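AimR transcriptional regulator (Bacillus phage phi3T, PDB 5ZVV) activates transcription of the aimX locus as a homodimer, probably favouring lytic growth of the phage, until the arbitrium peptide converts it to an inactive monomer. Local coordinates at residues L238-Y243 with I360-L365; F272-W277 with N281-Y286; E309-L314 with G335-D340; Q366-G371 with E375-I380. All blocks are in the same frame, centred on the assembly; numbering follows the deposited sequence.

Contact 1: L238-Y243 with I360-L365; sequences LIFEDY and IQLPLL
The ring of F240 is sandwiched between an amide and a methyl group. On one face lies the amide of Q361, stacked with its plane 15° from the ring plane and CD 3.3 Å above the F240 ring. On the other face I239 CG2 sits 3.9 Å above the F240 plane, over its centre. At the edge, in plane, is L362 CD2, 3.5 Å from F240 CE1. The setting is an all-helical fold of the TPR clan. F240 projects from the loop between helices 224-237 and 243-252 onto helix 361-369, far along the chain.

Q361 and F240 reach in from opposite directions. The CG of Q361 stands between its backbone N and carbonyl carbon (chi1 61°). The chain then extends over the ring, so aliphatic and amide parts both lie on the same face. Q361 CG makes a CH-pi contact, 3.8 Å from the centroid of the F240 ring and 12° off its normal. The amide is kept in place from outside: NE2 donates to the backbone O of Y358. The ring of Y358 also meets F240 edge-to-face. No hydrogen bond joins the two segments, so the contact rests on stacking and apolar packing.

L362 crosses the F240 side chain at about a right angle. It also packs on F272 and I276 of helix 260-277, which ties this loop and helix 361-369 to a third element. One turn on from Q361, L365 makes a looser touch: its CD1 comes obliquely to within 4.2 Å of F240 CD1.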
# COMPACT_ATOMS: atom_id res chain seq x y z
N LEU A 238 9.53 -24.94 -3.42
CA LEU A 238 10.52 -25.89 -3.90
C LEU A 238 10.60 -25.98 -5.43
O LEU A 238 11.31 -26.85 -5.94
CB LEU A 238 10.23 -27.28 -3.32
CG LEU A 238 10.40 -27.43 -1.81
CD1 LEU A 238 9.80 -28.74 -1.35
CD2 LEU A 238 11.88 -27.34 -1.45
N ILE A 239 9.92 -25.10 -6.16
CA ILE A 239 9.76 -25.28 -7.61
C ILE A 239 11.11 -25.28 -8.32
O ILE A 239 11.37 -26.13 -9.18
CB ILE A 239 8.82 -24.19 -8.18
CG1 ILE A 239 7.37 -24.46 -7.78
CG2 ILE A 239 8.95 -24.13 -9.70
CD1 ILE A 239 6.41 -23.39 -8.23
N PHE A 240 11.99 -24.34 -7.97
CA PHE A 240 13.25 -24.19 -8.67
C PHE A 240 14.42 -24.90 -7.99
O PHE A 240 15.55 -24.82 -8.48
CB PHE A 240 13.58 -22.70 -8.84
CG PHE A 240 12.52 -21.94 -9.57
CD1 PHE A 240 12.49 -21.92 -10.96
CD2 PHE A 240 11.55 -21.24 -8.88
CE1 PHE A 240 11.51 -21.22 -11.64
CE2 PHE A 240 10.57 -20.54 -9.55
CZ PHE A 240 10.55 -20.52 -10.93
N GLU A 241 14.18 -25.60 -6.88
CA GLU A 241 15.25 -26.28 -6.15
C GLU A 241 15.30 -27.78 -6.42
O GLU A 241 16.37 -28.31 -6.72
CB GLU A 241 15.09 -26.04 -4.64
CG GLU A 241 15.31 -24.60 -4.21
CD GLU A 241 15.23 -24.43 -2.71
OE1 GLU A 241 15.17 -25.45 -1.99
OE2 GLU A 241 15.25 -23.27 -2.24
N ASP A 242 14.17 -28.47 -6.32
CA ASP A 242 14.14 -29.92 -6.37
C ASP A 242 12.79 -30.36 -6.92
O ASP A 242 11.75 -30.03 -6.33
CB ASP A 242 14.39 -30.52 -4.98
CG ASP A 242 14.62 -32.02 -5.01
OD1 ASP A 242 14.01 -32.73 -5.84
OD2 ASP A 242 15.42 -32.51 -4.18
N TYR A 243 12.80 -31.10 -8.03
CA TYR A 243 11.55 -31.56 -8.62
C TYR A 243 10.84 -32.55 -7.70
O TYR A 243 9.65 -32.41 -7.42
CB TYR A 243 11.80 -32.19 -9.99
CG TYR A 243 10.54 -32.77 -10.60
CD1 TYR A 243 9.60 -31.94 -11.21
CD2 TYR A 243 10.27 -34.13 -10.54
CE1 TYR A 243 8.45 -32.46 -11.76
CE2 TYR A 243 9.11 -34.65 -11.09
CZ TYR A 243 8.21 -33.81 -11.70
OH TYR A 243 7.05 -34.32 -12.24
N ILE A 360 10.04 -14.17 -11.22
CA ILE A 360 10.82 -13.35 -12.14
C ILE A 360 12.10 -14.07 -12.56
O ILE A 360 12.72 -13.70 -13.56
CB ILE A 360 11.13 -11.98 -11.49
CG1 ILE A 360 11.69 -11.01 -12.53
CG2 ILE A 360 12.10 -12.15 -10.32
CD1 ILE A 360 11.92 -9.61 -12.00
N GLN A 361 12.51 -15.10 -11.82
CA GLN A 361 13.68 -15.86 -12.23
C GLN A 361 13.43 -16.67 -13.49
O GLN A 361 14.39 -17.09 -14.14
CB GLN A 361 14.14 -16.77 -11.10
CG GLN A 361 13.12 -17.81 -10.66
CD GLN A 361 13.58 -18.60 -9.45
OE1 GLN A 361 14.53 -19.39 -9.54
NE2 GLN A 361 12.93 -18.39 -8.32
N LEU A 362 12.16 -16.90 -13.86
CA LEU A 362 11.87 -17.64 -15.09
C LEU A 362 12.53 -16.99 -16.30
O LEU A 362 13.36 -17.65 -16.95
CB LEU A 362 10.36 -17.80 -15.27
CG LEU A 362 9.62 -18.82 -14.41
CD1 LEU A 362 8.13 -18.75 -14.71
CD2 LEU A 362 10.15 -20.19 -14.71
N PRO A 363 12.24 -15.73 -16.65
CA PRO A 363 12.97 -15.14 -17.78
C PRO A 363 14.44 -14.91 -17.48
O PRO A 363 15.28 -15.12 -18.36
CB PRO A 363 12.22 -13.82 -18.03
CG PRO A 363 11.62 -13.49 -16.72
CD PRO A 363 11.25 -14.79 -16.10
N LEU A 364 14.77 -14.50 -16.25
CA LEU A 364 16.16 -14.27 -15.89
C LEU A 364 17.01 -15.51 -16.14
O LEU A 364 18.04 -15.44 -16.83
CB LEU A 364 16.26 -13.84 -14.43
CG LEU A 364 15.69 -12.45 -14.12
CD1 LEU A 364 15.71 -12.18 -12.63
CD2 LEU A 364 16.45 -11.39 -14.89
N LEU A 365 16.58 -16.66 -15.61
CA LEU A 365 17.27 -17.92 -15.90
C LEU A 365 17.42 -18.13 -17.40
O LEU A 365 18.49 -18.51 -17.88
CB LEU A 365 16.52 -19.10 -15.28
CG LEU A 365 16.60 -19.29 -13.76
CD1 LEU A 365 15.62 -20.36 -13.31
CD2 LEU A 365 18.02 -19.65 -13.33

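Contact 2: F272-W277 with N281-Y286; sequences FLSNIW and NQWVNY
N281 lays its side chain against S274, with N281 CG 3.0 Å from S274 OG. Neither end of the N281 amide is well angled for a hydrogen bond to that hydroxyl. S274 OG instead bonds to the backbone O of L270, one turn back in its own helix. With chi1 at 62°, the hydroxyl is held close to the helix backbone.

The bond between the segments is made one residue along. N281 ND2 donates to N275 OD1 over 2.8 Å, with a bent N-H...O angle of 137°. The acceptor lies near the plane of the N281 amide. The donor, however, stands above the plane of the N275 side-chain carbonyl and does not follow a lone pair. The two amide planes are 62° apart.

The other end of N281 is used locally. Its OD1 accepts from the backbone N of W283 at 2.9 Å, which makes an Asx turn. One amide therefore both shapes the loop and ties it to the helix. The W283 indole meets the serine at its edge, near the ring plane, with CE3 4.0 Å from S274 OG.

The contact folds the loop after helix 260-277 back onto that helix. W283 also packs on D267 and L270 there. Helix 291-304 flanks N275 through F299, helix 243-252 approaches S274 through Y243, and helix 361-369 lies beside F272 and I276.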
# COMPACT_ATOMS: atom_id res chain seq x y z
N PHE A 272 2.70 -27.10 -13.97
CA PHE A 272 3.76 -26.11 -14.06
C PHE A 272 5.10 -26.71 -13.64
O PHE A 272 6.12 -26.48 -14.30
CB PHE A 272 3.44 -24.89 -13.19
CG PHE A 272 4.43 -23.78 -13.33
CD1 PHE A 272 4.44 -22.98 -14.46
CD2 PHE A 272 5.36 -23.53 -12.33
CE1 PHE A 272 5.36 -21.95 -14.59
CE2 PHE A 272 6.29 -22.50 -12.45
CZ PHE A 272 6.28 -21.71 -13.59
N LEU A 273 5.11 -27.48 -12.55
CA LEU A 273 6.34 -28.09 -12.09
C LEU A 273 6.96 -28.99 -13.16
O LEU A 273 8.14 -28.84 -13.51
CB LEU A 273 6.08 -28.89 -10.81
CG LEU A 273 7.30 -29.55 -10.18
CD1 LEU A 273 8.26 -28.50 -9.62
CD2 LEU A 273 6.88 -30.54 -9.11
N SER A 274 6.17 -29.93 -13.69
CA SER A 274 6.71 -30.89 -14.64
C SER A 274 7.07 -30.22 -15.96
O SER A 274 8.00 -30.66 -16.64
CB SER A 274 5.72 -32.03 -14.87
OG SER A 274 4.50 -31.56 -15.42
N ASN A 275 6.35 -29.16 -16.35
CA ASN A 275 6.76 -28.37 -17.50
C ASN A 275 8.11 -27.70 -17.24
O ASN A 275 8.97 -27.67 -18.13
CB ASN A 275 5.71 -27.31 -17.82
CG ASN A 275 4.49 -27.89 -18.50
OD1 ASN A 275 4.54 -29.00 -19.04
ND2 ASN A 275 3.39 -27.15 -18.47
N ILE A 276 8.30 -27.16 -16.04
CA ILE A 276 9.56 -26.50 -15.69
C ILE A 276 10.72 -27.48 -15.78
O ILE A 276 11.76 -27.18 -16.37
CB ILE A 276 9.46 -25.88 -14.28
CG1 ILE A 276 8.65 -24.59 -14.32
CG2 ILE A 276 10.85 -25.61 -13.70
CD1 ILE A 276 9.26 -23.53 -15.19
N TRP A 277 10.55 -28.67 -15.21
CA TRP A 277 11.63 -29.65 -15.18
C TRP A 277 11.59 -30.62 -16.35
O TRP A 277 12.42 -31.54 -16.39
CB TRP A 277 11.60 -30.41 -13.85
CG TRP A 277 11.91 -29.53 -12.69
CD1 TRP A 277 11.04 -28.71 -12.02
CD2 TRP A 277 13.18 -29.36 -12.05
NE1 TRP A 277 11.69 -28.05 -11.01
CE2 TRP A 277 13.00 -28.43 -11.00
CE3 TRP A 277 14.45 -29.91 -12.25
CZ2 TRP A 277 14.05 -28.04 -10.17
CZ3 TRP A 277 15.48 -29.53 -11.42
CH2 TRP A 277 15.28 -28.60 -10.39
N ASN A 281 4.31 -35.24 -17.64
CA ASN A 281 3.22 -34.35 -17.25
C ASN A 281 1.90 -35.09 -17.42
O ASN A 281 1.45 -35.32 -18.55
CB ASN A 281 3.24 -33.07 -18.08
CG ASN A 281 2.35 -31.98 -17.51
OD1 ASN A 281 1.42 -32.25 -16.75
ND2 ASN A 281 2.64 -30.74 -17.88
N GLN A 282 1.28 -35.46 -16.31
CA GLN A 282 -0.04 -36.09 -16.31
C GLN A 282 -1.16 -35.10 -16.02
O GLN A 282 -2.32 -35.51 -15.98
CB GLN A 282 -0.09 -37.22 -15.28
CG GLN A 282 1.00 -38.25 -15.42
CD GLN A 282 0.97 -39.25 -14.28
OE1 GLN A 282 0.47 -38.95 -13.19
NE2 GLN A 282 1.51 -40.44 -14.51
N TRP A 283 -0.85 -33.82 -15.82
CA TRP A 283 -1.80 -32.88 -15.25
C TRP A 283 -2.17 -31.75 -16.20
O TRP A 283 -2.69 -30.72 -15.77
CB TRP A 283 -1.23 -32.31 -13.94
CG TRP A 283 -0.83 -33.38 -12.98
CD1 TRP A 283 -1.63 -34.02 -12.08
CD2 TRP A 283 0.47 -33.96 -12.84
NE1 TRP A 283 -0.91 -34.95 -11.39
CE2 TRP A 283 0.38 -34.93 -11.83
CE3 TRP A 283 1.70 -33.74 -13.47
CZ2 TRP A 283 1.48 -35.69 -11.43
CZ3 TRP A 283 2.79 -34.49 -13.07
CH2 TRP A 283 2.67 -35.46 -12.06
N VAL A 284 -1.92 -31.93 -17.50
CA VAL A 284 -2.36 -30.95 -18.49
C VAL A 284 -3.88 -30.88 -18.46
O VAL A 284 -4.57 -31.90 -18.57
CB VAL A 284 -1.85 -31.32 -19.89
CG1 VAL A 284 -2.33 -30.30 -20.91
CG2 VAL A 284 -0.33 -31.42 -19.89
N ASN A 285 -4.41 -29.68 -18.29
CA ASN A 285 -5.86 -29.47 -18.26
C ASN A 285 -6.34 -29.20 -19.67
O ASN A 285 -6.05 -28.14 -20.25
CB ASN A 285 -6.21 -28.32 -17.32
CG ASN A 285 -7.69 -28.28 -16.96
OD1 ASN A 285 -8.55 -28.60 -17.78
ND2 ASN A 285 -7.99 -27.88 -15.73
N TYR A 286 -7.08 -30.15 -20.24
CA TYR A 286 -7.64 -30.03 -21.58
C TYR A 286 -9.08 -29.54 -21.58
O TYR A 286 -9.64 -29.32 -22.66
CB TYR A 286 -7.55 -31.37 -22.31
CG TYR A 286 -6.14 -31.86 -22.57
CD1 TYR A 286 -5.43 -31.42 -23.68
CD2 TYR A 286 -5.51 -32.75 -21.71
CE1 TYR A 286 -4.14 -31.86 -23.93
CE2 TYR A 286 -4.22 -33.20 -21.94
CZ TYR A 286 -3.54 -32.75 -23.06
OH TYR A 286 -2.25 -33.18 -23.31

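Contact 3: E309-L314 with G335-D340; sequences EATEIL and GLISQD
I337 CD1 makes the closest contacts with A310, T311 and L314. The motif is an antiparallel pair of consecutive helices, 307-318 and 324-338, consistent with a protein of the TPR clan. The methyl approaches T311 OG1 most closely, at 3.4 Å. It reaches L314 CD1 tip to tip at 4.0 Å. A310 CB lies 4.2 Å from I337 CD1, a looser touch. The side chains of T311 and I337 cross obliquely.

Torsions explain the reach of the isoleucine. CG1 lies anti to the carbonyl carbon (chi1 -72°), and CD1 continues outward in the extended form (chi2 178°). No hydrogen bond crosses between the segments. The T311 hydroxyl is bonded within its own helix, to the backbone O of I307, and meets I337 only as a neighbour of its methyl groups.

A second layer lies behind A310, where helix 291-304 packs on it through Y301 and I302. The same helix meets L336, the residue before I337, through F299. The hydroxyl of Y330 makes a weak hydrogen bond to L314 O, a further link between the paired helices. Helix 324-338 ends one residue after I337, at S338, and the chain then turns toward helix 341-353. I337 is thus close to the end of its helix, while its partners sit within helix 307-318. Its second methyl, CG2, stands farther off than CD1, 4.3 Å from T311 OG1.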
# COMPACT_ATOMS: atom_id res chain seq x y z
N GLU A 309 -0.17 -25.05 -31.87
CA GLU A 309 -1.25 -25.10 -30.89
C GLU A 309 -0.99 -24.16 -29.72
O GLU A 309 -1.90 -23.47 -29.25
CB GLU A 309 -1.44 -26.54 -30.41
CG GLU A 309 -2.07 -27.46 -31.47
CD GLU A 309 -1.85 -28.94 -31.17
OE1 GLU A 309 -0.69 -29.38 -31.06
OE2 GLU A 309 -2.86 -29.68 -31.06
N ALA A 310 0.26 -24.11 -29.25
CA ALA A 310 0.62 -23.19 -28.18
C ALA A 310 0.38 -21.74 -28.60
O ALA A 310 -0.22 -20.96 -27.86
CB ALA A 310 2.08 -23.40 -27.78
N THR A 311 0.85 -21.38 -29.80
CA THR A 311 0.64 -20.03 -30.31
C THR A 311 -0.84 -19.73 -30.50
O THR A 311 -1.26 -18.58 -30.35
CB THR A 311 1.41 -19.85 -31.62
OG1 THR A 311 2.81 -20.06 -31.39
CG2 THR A 311 1.21 -18.44 -32.18
N GLU A 312 -1.64 -20.74 -30.83
CA GLU A 312 -3.08 -20.54 -30.90
C GLU A 312 -3.65 -20.18 -29.53
O GLU A 312 -4.42 -19.22 -29.38
CB GLU A 312 -3.75 -21.80 -31.45
CG GLU A 312 -5.19 -21.61 -31.88
CD GLU A 312 -5.67 -22.74 -32.78
OE1 GLU A 312 -5.03 -23.81 -32.77
OE2 GLU A 312 -6.67 -22.54 -33.50
N ILE A 313 -3.25 -20.94 -28.50
CA ILE A 313 -3.72 -20.65 -27.14
C ILE A 313 -3.28 -19.25 -26.71
O ILE A 313 -4.06 -18.50 -26.11
CB ILE A 313 -3.23 -21.73 -26.17
CG1 ILE A 313 -3.86 -23.08 -26.51
CG2 ILE A 313 -3.55 -21.34 -24.73
CD1 ILE A 313 -3.43 -24.21 -25.60
N LEU A 314 -2.04 -18.87 -27.02
CA LEU A 314 -1.55 -17.56 -26.61
C LEU A 314 -2.25 -16.44 -27.38
O LEU A 314 -2.52 -15.37 -26.82
CB LEU A 314 -0.03 -17.48 -26.81
CG LEU A 314 0.80 -18.45 -25.96
CD1 LEU A 314 2.28 -18.31 -26.27
CD2 LEU A 314 0.55 -18.23 -24.48
N GLY A 335 8.38 -15.73 -25.18
CA GLY A 335 9.82 -15.75 -25.36
C GLY A 335 10.36 -17.14 -25.60
O GLY A 335 11.28 -17.33 -26.41
N LEU A 336 9.81 -18.14 -24.90
CA LEU A 336 10.20 -19.52 -25.16
C LEU A 336 9.98 -19.89 -26.62
O LEU A 336 10.79 -20.59 -27.23
CB LEU A 336 9.44 -20.47 -24.25
CG LEU A 336 9.90 -20.53 -22.79
CD1 LEU A 336 9.08 -21.55 -22.01
CD2 LEU A 336 11.38 -20.85 -22.70
N ILE A 337 8.88 -19.41 -27.21
CA ILE A 337 8.62 -19.70 -28.62
C ILE A 337 9.55 -18.88 -29.51
O ILE A 337 10.25 -19.42 -30.37
CB ILE A 337 7.14 -19.44 -28.96
CG1 ILE A 337 6.26 -20.53 -28.34
CG2 ILE A 337 6.94 -19.36 -30.47
CD1 ILE A 337 4.78 -20.33 -28.58
N SER A 338 9.57 -17.56 -29.32
CA SER A 338 10.25 -16.67 -30.26
C SER A 338 11.76 -16.68 -30.09
O SER A 338 12.48 -16.39 -31.05
CB SER A 338 9.73 -15.24 -30.09
OG SER A 338 10.22 -14.66 -28.89
N GLN A 339 12.25 -16.99 -28.89
CA GLN A 339 13.67 -16.82 -28.54
C GLN A 339 14.13 -15.38 -28.74
O GLN A 339 15.31 -15.13 -28.98
CB GLN A 339 14.56 -17.79 -29.31
CG GLN A 339 14.40 -19.24 -28.90
CD GLN A 339 15.41 -20.15 -29.56
OE1 GLN A 339 15.75 -19.97 -30.73
NE2 GLN A 339 15.90 -21.14 -28.82
N ASP A 340 13.20 -14.43 -28.65
CA ASP A 340 13.50 -13.02 -28.76
C ASP A 340 13.62 -12.43 -27.35
O ASP A 340 12.72 -12.62 -26.52
CB ASP A 340 12.42 -12.30 -29.56
CG ASP A 340 12.81 -10.89 -29.95
OD1 ASP A 340 13.88 -10.42 -29.50
OD2 ASP A 340 12.05 -10.25 -30.71

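Contact 4: Q366-G371 with E375-I380; sequences QLERMG and ELLNLI
E368 and L377 mark the closest backbone approach, 7.5 Å between CA atoms, where helices 361-369 and 374-380 run in opposite directions as a tight helical hairpin. L377 carries the contact with both of its methyl groups. CD1 bears on the backbone of the facing helix, 3.6 Å from E368 CA, and lies 3.7 Å from E368 CB. CD2 turns to L367, at 3.9 Å from L367 CB and 4.0 Å from L367 CD1. The two leucine side chains cross at a slant.

E368 contributes the base of its side chain and not its acid. CG lies anti to the backbone N (chi1 -178°), and the extended chain takes the carboxylate past the leucine.

The turn between the helices begins with a Schellman motif. G371, with positive phi, is its C-prime residue; G371 N bonds to E368 O at 3.2 Å, and A372 N to L367 O. The touching residue E368 thus also takes part in ending its helix.

Around the pair, L367 packs on I348 of helix 341-353, and L377 also meets L364. Helix 374-380 reaches the second subunit as well: L376 packs on L376 of that subunit, I380 on its I380 and L379 on its Y345.

With no hydrogen bond or salt bridge between the segments, the hairpin is closed by apolar contact. Contact of this kind depends on shape and not on bond direction.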
# COMPACT_ATOMS: atom_id res chain seq x y z
N GLN A 366 16.35 -17.85 -18.16
CA GLN A 366 16.43 -18.01 -19.60
C GLN A 366 17.41 -17.00 -20.20
O GLN A 366 18.16 -17.34 -21.12
CB GLN A 366 15.04 -17.86 -20.22
CG GLN A 366 14.96 -18.39 -21.64
CD GLN A 366 15.29 -19.87 -21.73
OE1 GLN A 366 15.05 -20.63 -20.80
NE2 GLN A 366 15.85 -20.27 -22.87
N LEU A 367 17.43 -15.78 -19.67
CA LEU A 367 18.45 -14.83 -20.09
C LEU A 367 19.84 -15.32 -19.70
O LEU A 367 20.82 -15.03 -20.41
CB LEU A 367 18.18 -13.45 -19.48
CG LEU A 367 16.98 -12.68 -20.04
CD1 LEU A 367 16.80 -11.36 -19.30
CD2 LEU A 367 17.14 -12.44 -21.53
N GLU A 368 19.95 -16.06 -18.60
CA GLU A 368 21.24 -16.58 -18.17
C GLU A 368 21.75 -17.65 -19.12
O GLU A 368 22.95 -17.70 -19.42
CB GLU A 368 21.15 -17.12 -16.74
CG GLU A 368 22.47 -17.62 -16.20
CD GLU A 368 22.35 -18.18 -14.80
OE1 GLU A 368 23.30 -18.86 -14.34
OE2 GLU A 368 21.31 -17.94 -14.15
N ARG A 369 20.86 -18.53 -19.59
CA ARG A 369 21.26 -19.53 -20.57
C ARG A 369 21.73 -18.89 -21.87
O ARG A 369 22.62 -19.43 -22.54
CB ARG A 369 20.10 -20.49 -20.86
CG ARG A 369 19.56 -21.25 -19.67
CD ARG A 369 18.47 -22.21 -20.12
NE ARG A 369 17.76 -22.86 -19.02
CZ ARG A 369 16.75 -23.70 -19.18
NH1 ARG A 369 16.32 -24.00 -20.40
NH2 ARG A 369 16.16 -24.24 -18.12
N MSE A 370 21.16 -17.75 -22.24
CA MSE A 370 21.47 -17.11 -23.51
C MSE A 370 22.72 -16.24 -23.43
O MSE A 370 23.05 -15.51 -24.37
CB MSE A 370 20.28 -16.27 -23.99
CG MSE A 370 18.99 -17.07 -24.11
SE MSE A 370 17.43 -15.94 -24.44
CE MSE A 370 17.76 -15.51 -26.32
N GLY A 371 23.42 -16.32 -22.30
CA GLY A 371 24.69 -15.64 -22.15
C GLY A 371 24.62 -14.22 -21.64
O GLY A 371 25.42 -13.38 -22.06
N GLU A 375 25.70 -11.06 -13.09
CA GLU A 375 25.63 -10.03 -12.06
C GLU A 375 24.53 -9.02 -12.37
O GLU A 375 23.77 -8.62 -11.47
CB GLU A 375 26.98 -9.34 -11.92
CG GLU A 375 28.02 -10.16 -11.18
CD GLU A 375 29.41 -9.58 -11.26
OE1 GLU A 375 29.85 -9.27 -12.39
OE2 GLU A 375 30.06 -9.43 -10.21
N LEU A 376 24.41 -8.61 -13.63
CA LEU A 376 23.31 -7.74 -14.03
C LEU A 376 21.97 -8.43 -13.80
O LEU A 376 21.01 -7.80 -13.34
CB LEU A 376 23.45 -7.32 -15.49
CG LEU A 376 24.70 -6.50 -15.83
CD1 LEU A 376 24.61 -5.95 -17.24
CD2 LEU A 376 24.89 -5.38 -14.82
N LEU A 377 21.89 -9.73 -14.11
CA LEU A 377 20.66 -10.47 -13.86
C LEU A 377 20.33 -10.52 -12.38
O LEU A 377 19.17 -10.39 -11.98
CB LEU A 377 20.78 -11.88 -14.44
CG LEU A 377 20.98 -11.99 -15.95
CD1 LEU A 377 21.13 -13.44 -16.36
CD2 LEU A 377 19.84 -11.33 -16.70
N ASN A 378 21.35 -10.71 -11.53
CA ASN A 378 21.13 -10.71 -10.09
C ASN A 378 20.67 -9.35 -9.60
O ASN A 378 19.89 -9.27 -8.64
CB ASN A 378 22.40 -11.14 -9.36
CG ASN A 378 22.67 -12.63 -9.49
OD1 ASN A 378 21.75 -13.43 -9.59
ND2 ASN A 378 23.95 -13.00 -9.50
N LEU A 379 21.13 -8.27 -10.23
CA LEU A 379 20.63 -6.95 -9.87
C LEU A 379 19.19 -6.75 -10.32
O LEU A 379 18.42 -6.06 -9.64
CB LEU A 379 21.53 -5.86 -10.46
CG LEU A 379 22.97 -5.81 -9.94
CD1 LEU A 379 23.78 -4.78 -10.71
CD2 LEU A 379 23.00 -5.52 -8.45
N ILE A 380 18.81 -7.35 -11.45
CA ILE A 380 17.43 -7.23 -11.92
C ILE A 380 16.47 -7.97 -11.00
O ILE A 380 15.34 -7.52 -10.78
CB ILE A 380 17.33 -7.74 -13.38
CG1 ILE A 380 18.18 -6.89 -14.31
CG2 ILE A 380 15.88 -7.73 -13.85
CD1 ILE A 380 18.31 -7.45 -15.70

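In the fold
All four contacts join helices or loops of the C-terminal part of the chain. Contact 4 is the most buried and largely apolar, and it alone reaches the second subunit. Contacts 1, 2 and 3 are partly buried. Contact 1 relies on stacking, contact 2 on one asparagine-asparagine hydrogen bond beside an Asx turn, and contact 3 mainly on one isoleucine methyl. Contacts 1 and 4 share helix 361-369, where L364 O meets L377 CD1 at 3.7 Å. Contacts 1 and 2 also touch, through a probable hydrogen bond from W277 NE1 to I239 O. Contact 3 touches contact 4 where selenomethionine M370 packs on Q339, but stays about 7 Å (nearest atoms) from contacts 1 and 2.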